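Local atomic coordinates of 5,10-methylenetetrahydrofolate dehydrogenase (Bombyx mori, PDB entry 5ZF1), a protein that probably catalyses the NADP+-dependent oxidation of 5,10-methylenetetrahydrofolate, a step of one-carbon metabolism. Residues N84-N89 / D111-E116; A175-S180 / S186-D191; Q20-W25 / K58-D63. All coordinates share one frame; numbering follows the deposited sequence.

Contact 1 of 3, residues N84-N89 / D111-E116; sequences NLNEDN and DAIAPE
The side chain of Asn-86, near the end of helix 75-87, bridges to the backbone of Ala-112 and Ala-114, where the chain leaves helix 106-112. Its CB points toward the 111-116 segment, and chi1 of -76° sets CG anti to its own carbonyl carbon. CG packs near the methyl of Ala-114, 3.7 Å from that residue's CB. OD1 accepts a nearly straight hydrogen bond from Ala-114 N at 3.0 Å, the donor standing 45° out of the carbonyl plane and so not on a lone pair; the same oxygen touches Ala-114 CB at 3.4 Å. ND2 donates to Ala-112 O at 2.8 Å, with the acceptor in the plane of the Asn-86 amide and the donor in the carbonyl plane of Ala-112. A second partner of ND2 is Gln-83 OE1, one turn back on the same helix, while the side chain of Ile-113 packs on Ile-94 and Val-96 of strand 93-96. By offering both a donor and an acceptor to one short piece of main chain, the amide has its flip defined and its rotation fixed, and it satisfies two backbone groups.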
# COMPACT_ATOMS: atom_id res chain seq x y z
N ASN B 84 -27.38 7.79 -4.13
CA ASN B 84 -28.25 7.99 -5.29
C ASN B 84 -27.45 8.00 -6.59
O ASN B 84 -27.86 7.40 -7.59
CB ASN B 84 -29.03 9.29 -5.14
CG ASN B 84 -30.19 9.17 -4.17
OD1 ASN B 84 -30.19 8.30 -3.29
ND2 ASN B 84 -31.19 10.04 -4.32
N LEU B 85 -26.31 8.70 -6.60
CA LEU B 85 -25.46 8.70 -7.78
C LEU B 85 -24.88 7.32 -8.04
O LEU B 85 -24.71 6.92 -9.20
CB LEU B 85 -24.34 9.73 -7.61
CG LEU B 85 -24.78 11.19 -7.55
CD1 LEU B 85 -23.65 12.09 -7.06
CD2 LEU B 85 -25.26 11.65 -8.92
N ASN B 86 -24.62 6.56 -6.97
CA ASN B 86 -24.17 5.18 -7.11
C ASN B 86 -25.17 4.35 -7.90
O ASN B 86 -24.79 3.53 -8.73
CB ASN B 86 -23.94 4.54 -5.74
CG ASN B 86 -22.65 5.01 -5.06
OD1 ASN B 86 -21.76 5.59 -5.70
ND2 ASN B 86 -22.55 4.76 -3.76
N GLU B 87 -26.47 4.55 -7.65
CA GLU B 87 -27.50 3.73 -8.28
C GLU B 87 -27.99 4.28 -9.61
O GLU B 87 -28.82 3.64 -10.26
CB GLU B 87 -28.68 3.55 -7.32
CG GLU B 87 -28.29 2.97 -5.98
CD GLU B 87 -29.38 3.09 -4.94
OE1 GLU B 87 -30.42 3.72 -5.23
OE2 GLU B 87 -29.21 2.55 -3.83
N ASP B 88 -27.48 5.43 -10.05
CA ASP B 88 -27.91 6.07 -11.29
C ASP B 88 -27.03 5.59 -12.44
O ASP B 88 -25.88 6.02 -12.57
CB ASP B 88 -27.84 7.59 -11.13
CG ASP B 88 -28.42 8.33 -12.32
OD1 ASP B 88 -28.58 7.72 -13.40
OD2 ASP B 88 -28.72 9.53 -12.16
N ASN B 89 -27.59 4.72 -13.30
CA ASN B 89 -26.85 4.15 -14.42
C ASN B 89 -26.41 5.18 -15.45
O ASN B 89 -25.60 4.85 -16.32
CB ASN B 89 -27.69 3.08 -15.12
CG ASN B 89 -27.67 1.74 -14.39
OD1 ASN B 89 -26.92 1.56 -13.43
ND2 ASN B 89 -28.48 0.80 -14.87
N ASP B 111 -15.35 6.10 1.12
CA ASP B 111 -15.76 4.71 1.05
C ASP B 111 -17.24 4.55 0.71
O ASP B 111 -17.68 3.42 0.45
CB ASP B 111 -15.43 3.99 2.36
CG ASP B 111 -13.93 3.92 2.61
OD1 ASP B 111 -13.16 3.99 1.63
OD2 ASP B 111 -13.50 3.77 3.78
N ALA B 112 -18.00 5.65 0.66
CA ALA B 112 -19.40 5.60 0.23
C ALA B 112 -19.53 5.60 -1.28
O ALA B 112 -20.55 5.14 -1.80
CB ALA B 112 -20.17 6.79 0.81
N ILE B 113 -18.53 6.12 -2.00
CA ILE B 113 -18.59 6.12 -3.46
C ILE B 113 -18.37 4.71 -3.98
O ILE B 113 -17.42 4.03 -3.57
CB ILE B 113 -17.55 7.09 -4.03
CG1 ILE B 113 -17.76 8.49 -3.44
CG2 ILE B 113 -17.61 7.11 -5.56
CD1 ILE B 113 -16.72 9.51 -3.88
N ALA B 114 -19.23 4.27 -4.89
CA ALA B 114 -19.07 2.95 -5.47
C ALA B 114 -17.67 2.83 -6.08
O ALA B 114 -17.28 3.70 -6.86
CB ALA B 114 -20.14 2.70 -6.54
N PRO B 115 -16.90 1.79 -5.73
CA PRO B 115 -15.53 1.70 -6.27
C PRO B 115 -15.46 1.80 -7.77
O PRO B 115 -14.52 2.39 -8.32
CB PRO B 115 -15.05 0.33 -5.77
CG PRO B 115 -15.85 0.09 -4.53
CD PRO B 115 -17.19 0.71 -4.76
N GLU B 116 -16.46 1.25 -8.46
CA GLU B 116 -16.51 1.25 -9.92
C GLU B 116 -16.67 2.65 -10.51
O GLU B 116 -16.40 2.83 -11.71
CB GLU B 116 -17.66 0.37 -10.40
CG GLU B 116 -17.53 -1.11 -10.01
CD GLU B 116 -18.07 -1.44 -8.62
OE1 GLU B 116 -18.57 -0.53 -7.90
OE2 GLU B 116 -17.99 -2.63 -8.23

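Contact 2 of 3, residues A175-S180 / S186-D191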
# COMPACT_ATOMS: atom_id res chain seq x y z
N ALA B 175 4.77 6.39 -4.33
CA ALA B 175 5.80 5.40 -3.99
C ALA B 175 5.37 4.00 -4.41
O ALA B 175 6.20 3.22 -4.92
CB ALA B 175 6.10 5.43 -2.49
N MET B 176 4.08 3.67 -4.22
CA MET B 176 3.61 2.32 -4.55
C MET B 176 3.78 2.03 -6.03
O MET B 176 4.22 0.94 -6.41
CB MET B 176 2.15 2.16 -4.13
CG MET B 176 1.60 0.74 -4.22
SD MET B 176 2.34 -0.47 -3.09
CE MET B 176 2.03 0.23 -1.47
N MET B 177 3.44 2.99 -6.88
CA MET B 177 3.56 2.81 -8.33
C MET B 177 5.00 2.77 -8.77
O MET B 177 5.37 2.03 -9.69
CB MET B 177 2.87 3.96 -9.07
CG MET B 177 1.56 4.38 -8.51
SD MET B 177 0.40 4.52 -9.82
CE MET B 177 0.39 2.79 -10.21
N LEU B 178 5.83 3.61 -8.16
CA LEU B 178 7.22 3.69 -8.56
C LEU B 178 7.94 2.36 -8.37
O LEU B 178 8.90 2.06 -9.09
CB LEU B 178 7.91 4.80 -7.77
CG LEU B 178 8.13 6.15 -8.43
CD1 LEU B 178 6.83 6.79 -8.86
CD2 LEU B 178 8.86 7.03 -7.44
N HIS B 179 7.52 1.57 -7.38
CA HIS B 179 8.11 0.25 -7.17
C HIS B 179 7.19 -0.87 -7.65
O HIS B 179 7.34 -2.02 -7.25
CB HIS B 179 8.57 0.07 -5.72
CG HIS B 179 7.48 -0.04 -4.69
ND1 HIS B 179 6.72 -1.18 -4.52
CD2 HIS B 179 7.10 0.81 -3.70
CE1 HIS B 179 5.87 -1.00 -3.52
NE2 HIS B 179 6.08 0.20 -3.01
N SER B 180 6.26 -0.56 -8.56
CA SER B 180 5.41 -1.63 -9.06
C SER B 180 6.25 -2.56 -9.93
O SER B 180 7.28 -2.17 -10.47
CB SER B 180 4.22 -1.07 -9.83
OG SER B 180 4.58 0.03 -10.65
N SER B 186 -1.50 -5.41 -13.03
CA SER B 186 -1.70 -3.96 -13.05
C SER B 186 -1.01 -3.32 -14.25
O SER B 186 -1.59 -2.45 -14.92
CB SER B 186 -1.18 -3.34 -11.75
OG SER B 186 -1.72 -2.05 -11.53
N GLY B 187 0.22 -3.73 -14.54
CA GLY B 187 0.97 -3.17 -15.64
C GLY B 187 1.52 -1.79 -15.41
O GLY B 187 2.25 -1.28 -16.28
N LEU B 188 1.22 -1.15 -14.29
CA LEU B 188 1.79 0.16 -13.99
C LEU B 188 3.17 0.06 -13.37
O LEU B 188 3.51 0.79 -12.43
CB LEU B 188 0.81 0.94 -13.10
CG LEU B 188 -0.57 1.12 -13.76
CD1 LEU B 188 -1.41 2.20 -13.09
CD2 LEU B 188 -0.45 1.41 -15.26
N GLY B 189 4.00 -0.82 -13.93
CA GLY B 189 5.21 -1.30 -13.29
C GLY B 189 6.49 -0.58 -13.63
O GLY B 189 7.09 -0.78 -14.69
N MET B 190 6.95 0.22 -12.67
CA MET B 190 8.13 1.04 -12.87
C MET B 190 9.41 0.44 -12.30
O MET B 190 10.49 0.74 -12.80
CB MET B 190 7.89 2.43 -12.26
CG MET B 190 6.47 2.88 -12.44
SD MET B 190 6.37 4.66 -12.52
CE MET B 190 6.85 4.98 -14.21
N ASP B 191 9.31 -0.40 -11.26
CA ASP B 191 10.44 -1.22 -10.80
C ASP B 191 11.61 -0.37 -10.32
O ASP B 191 12.76 -0.80 -10.35
CB ASP B 191 10.89 -2.20 -11.90
CG ASP B 191 9.96 -3.39 -12.04
OD1 ASP B 191 9.85 -4.14 -11.05
OD2 ASP B 191 9.32 -3.58 -13.11
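Ser-180, just past the end of helix 171-178, meets Asp-191 and Met-190 of the loop leading to strand 193-197 through polar contacts. Asp-191 N gives a hydrogen bond to Ser-180 O at 2.8 Å, but the N-H is bent to 129° and the bond is weak. Met-190 N approaches Ser-180 OG at 3.1 Å; the hydroxyl, however, is modelled too close to a neighbour, so its place, and with it this bond, remains doubtful. The carboxylate of Asp-191 has its main partner in the other chain: OD1 forms a salt bridge with Arg-166 of the second subunit, whose NH1 also reaches His-179 O, and OD2 takes the backbone N-H of Lys-182.

Two apolar pairs add to this. Met-177, bent at chi2 (-132°) and chi3, carries its methyl against Leu-188, the two side chains lying alongside and pointing the same way. In one of two deposited conformers, CE of Met-177 sits 3.4 Å from CD1 of Leu-188, so the tightness is doubtful. Leu-178 meets Met-190 more loosely, its CD1 being 4.3 Å from SD, again in one of two conformers of Met-190. Both methionines and Leu-178 also reach Val-146 of helix 140-151.

Carbon-to-carbonyl contacts complete the fit. CB of Met-190 lies 3.3 Å from Leu-178 O, and in the same conformer its CG rests against Met-177 O.

Strand 193-197 is an outermost strand of the sheet within this chain, and the return to it lies at the subunit interface. Helix 171-178 and this loop link strand 160-164 to its parallel neighbour 193-197, a beta-alpha-beta crossover of the Rossmann-type NAD(P)-binding domain.

Contact 3 of 3, residues Q20-W25 / K58-D63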
# COMPACT_ATOMS: atom_id res chain seq x y z
N GLN B 20 -9.62 11.83 -28.91
CA GLN B 20 -9.73 10.87 -30.00
C GLN B 20 -10.14 9.49 -29.51
O GLN B 20 -10.98 8.83 -30.13
CB GLN B 20 -8.40 10.78 -30.75
CG GLN B 20 -7.82 12.12 -31.17
CD GLN B 20 -6.42 11.98 -31.72
OE1 GLN B 20 -5.68 11.07 -31.34
NE2 GLN B 20 -6.05 12.87 -32.62
N LYS B 21 -9.55 9.02 -28.40
CA LYS B 21 -9.86 7.68 -27.94
C LYS B 21 -11.30 7.56 -27.47
O LYS B 21 -11.94 6.52 -27.68
CB LYS B 21 -8.89 7.27 -26.82
CG LYS B 21 -7.48 7.06 -27.32
CD LYS B 21 -6.55 6.60 -26.22
CE LYS B 21 -5.12 6.45 -26.73
NZ LYS B 21 -4.20 6.00 -25.65
N ILE B 22 -11.82 8.61 -26.81
CA ILE B 22 -13.20 8.61 -26.34
C ILE B 22 -14.16 8.59 -27.52
O ILE B 22 -15.16 7.86 -27.52
CB ILE B 22 -13.45 9.83 -25.44
CG1 ILE B 22 -12.67 9.69 -24.11
CG2 ILE B 22 -14.93 10.00 -25.14
CD1 ILE B 22 -12.70 10.97 -23.22
N ALA B 23 -13.87 9.38 -28.55
CA ALA B 23 -14.74 9.40 -29.73
C ALA B 23 -14.79 8.04 -30.40
O ALA B 23 -15.87 7.56 -30.78
CB ALA B 23 -14.27 10.47 -30.72
N GLN B 24 -13.64 7.37 -30.52
CA GLN B 24 -13.60 6.03 -31.11
C GLN B 24 -14.46 5.05 -30.31
O GLN B 24 -15.21 4.25 -30.89
CB GLN B 24 -12.15 5.54 -31.19
CG GLN B 24 -11.96 4.26 -31.98
CD GLN B 24 -12.85 4.20 -33.21
OE1 GLN B 24 -12.83 5.10 -34.05
NE2 GLN B 24 -13.63 3.13 -33.32
N TRP B 25 -14.35 5.08 -28.98
CA TRP B 25 -15.12 4.17 -28.13
C TRP B 25 -16.61 4.51 -28.17
O TRP B 25 -17.46 3.61 -28.15
CB TRP B 25 -14.57 4.22 -26.70
CG TRP B 25 -15.36 3.47 -25.67
CD1 TRP B 25 -15.29 2.14 -25.40
CD2 TRP B 25 -16.28 4.02 -24.72
NE1 TRP B 25 -16.14 1.82 -24.37
CE2 TRP B 25 -16.75 2.96 -23.93
CE3 TRP B 25 -16.75 5.32 -24.46
CZ2 TRP B 25 -17.67 3.14 -22.89
CZ3 TRP B 25 -17.67 5.50 -23.43
CH2 TRP B 25 -18.13 4.41 -22.67
N LYS B 58 -15.27 19.03 -21.01
CA LYS B 58 -15.79 19.55 -22.28
C LYS B 58 -14.80 19.33 -23.41
O LYS B 58 -15.17 18.90 -24.50
CB LYS B 58 -16.12 21.03 -22.13
CG LYS B 58 -17.57 21.32 -21.81
CD LYS B 58 -17.95 22.75 -22.17
CE LYS B 58 -17.90 22.98 -23.67
NZ LYS B 58 -18.95 23.94 -24.12
N PHE B 59 -13.51 19.59 -23.14
CA PHE B 59 -12.51 19.48 -24.19
C PHE B 59 -12.42 18.06 -24.74
O PHE B 59 -12.34 17.87 -25.95
CB PHE B 59 -11.14 19.93 -23.66
CG PHE B 59 -10.06 19.93 -24.70
CD1 PHE B 59 -9.32 18.78 -24.97
CD2 PHE B 59 -9.77 21.08 -25.42
CE1 PHE B 59 -8.33 18.78 -25.92
CE2 PHE B 59 -8.78 21.09 -26.37
CZ PHE B 59 -8.06 19.93 -26.63
N VAL B 60 -12.44 17.04 -23.87
CA VAL B 60 -12.22 15.67 -24.31
C VAL B 60 -13.50 14.94 -24.68
O VAL B 60 -13.43 13.82 -25.22
CB VAL B 60 -11.46 14.84 -23.25
CG1 VAL B 60 -10.10 15.45 -23.00
CG2 VAL B 60 -12.27 14.75 -21.96
N GLY B 61 -14.67 15.51 -24.42
CA GLY B 61 -15.92 14.86 -24.77
C GLY B 61 -16.54 14.08 -23.64
O GLY B 61 -17.31 13.15 -23.90
N ILE B 62 -16.20 14.40 -22.40
CA ILE B 62 -16.84 13.87 -21.21
C ILE B 62 -17.92 14.85 -20.77
O ILE B 62 -17.74 16.07 -20.85
CB ILE B 62 -15.78 13.63 -20.12
CG1 ILE B 62 -14.90 12.44 -20.51
CG2 ILE B 62 -16.41 13.46 -18.72
CD1 ILE B 62 -13.70 12.23 -19.60
N ASP B 63 -19.07 14.33 -20.36
CA ASP B 63 -20.18 15.17 -19.91
C ASP B 63 -20.12 15.31 -18.40
O ASP B 63 -20.38 14.35 -17.67
CB ASP B 63 -21.52 14.58 -20.35
CG ASP B 63 -21.59 14.37 -21.83
OD1 ASP B 63 -20.84 15.05 -22.56
OD2 ASP B 63 -22.40 13.53 -22.26
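Ile-22, projecting from helix 7-26, packs against the chain where helix 44-60 ends and turns toward strand 63-69. Its side chain carries the contact from the 20-25 side and meets three successive residues, Val-60, Gly-61 and Ile-62.

The conformation of Ile-22 sets its two branches against the turn. With chi1 at -69° CG1 stands beside the backbone N, and the extended chi2 of 172° carries CD1 out to Val-60 and Ile-62. That methyl lies 3.8 Å from CG1 of Ile-62, 4.0 Å from CG2 of Val-60 and 3.6 Å from the carbonyl oxygen Val-60 O. The shorter branch, CG2, is anti to the backbone N and lies near both carbonyl oxygens, 4.1 Å from Val-60 O and from Gly-61 O.

Ile-62 has nearly the same torsions, yet its side chain crosses that of Ile-22 at about a right angle. Its CB does not point straight at helix 7-26; the end of the chain comes nearer, bringing CD1 as well as CG1 within 4.0 Å of the Ile-22 CD1 methyl. Val-60 contributes the branch lying between its backbone N and carbonyl carbon, while its CG1 borders the edge of the Phe-59 ring.

Gly-61 is the first residue to leave the helical conformation, with a positive phi of 95°; at these angles a CB would be jammed against the preceding carbonyl oxygen, which calls for glycine. Phe-290 of helix 277-298 and Pro-33 also touch Ile-22, and Pro-33 reaches Ile-62.

No hydrogen bond or charge pair crosses between the two segments. Helix 7-26 and the end of helix 44-60 are joined by aliphatic branches packed on each other and on the backbone carbonyls of Val-60 and Gly-61, with Phe-290 and Pro-33 alongside.

In the fold
Contacts 1 and 3 both fall in the catalytic domain, their centres about 22 Å apart and nearest atoms about 10 Å. They serve different parts of one three-stranded parallel sheet: contact 3 lies at the entry to outer strand 63-69, whereas residues of contact 1 pack on strand 93-96, the other outer strand. Contact 2 belongs to the NAD(P)-binding domain, with its centre about 28 Å from that of contact 1 and 27 Å from that of contact 3. It alone reaches the second subunit. Helix 277-298, late in the sequence, touches contact 3 through Phe-290 and contact 1 through Gln-296. A 1,2-ethanediol about 4 Å from the side chain of Met-190, in contact 2, probably comes from the crystallisation liquor.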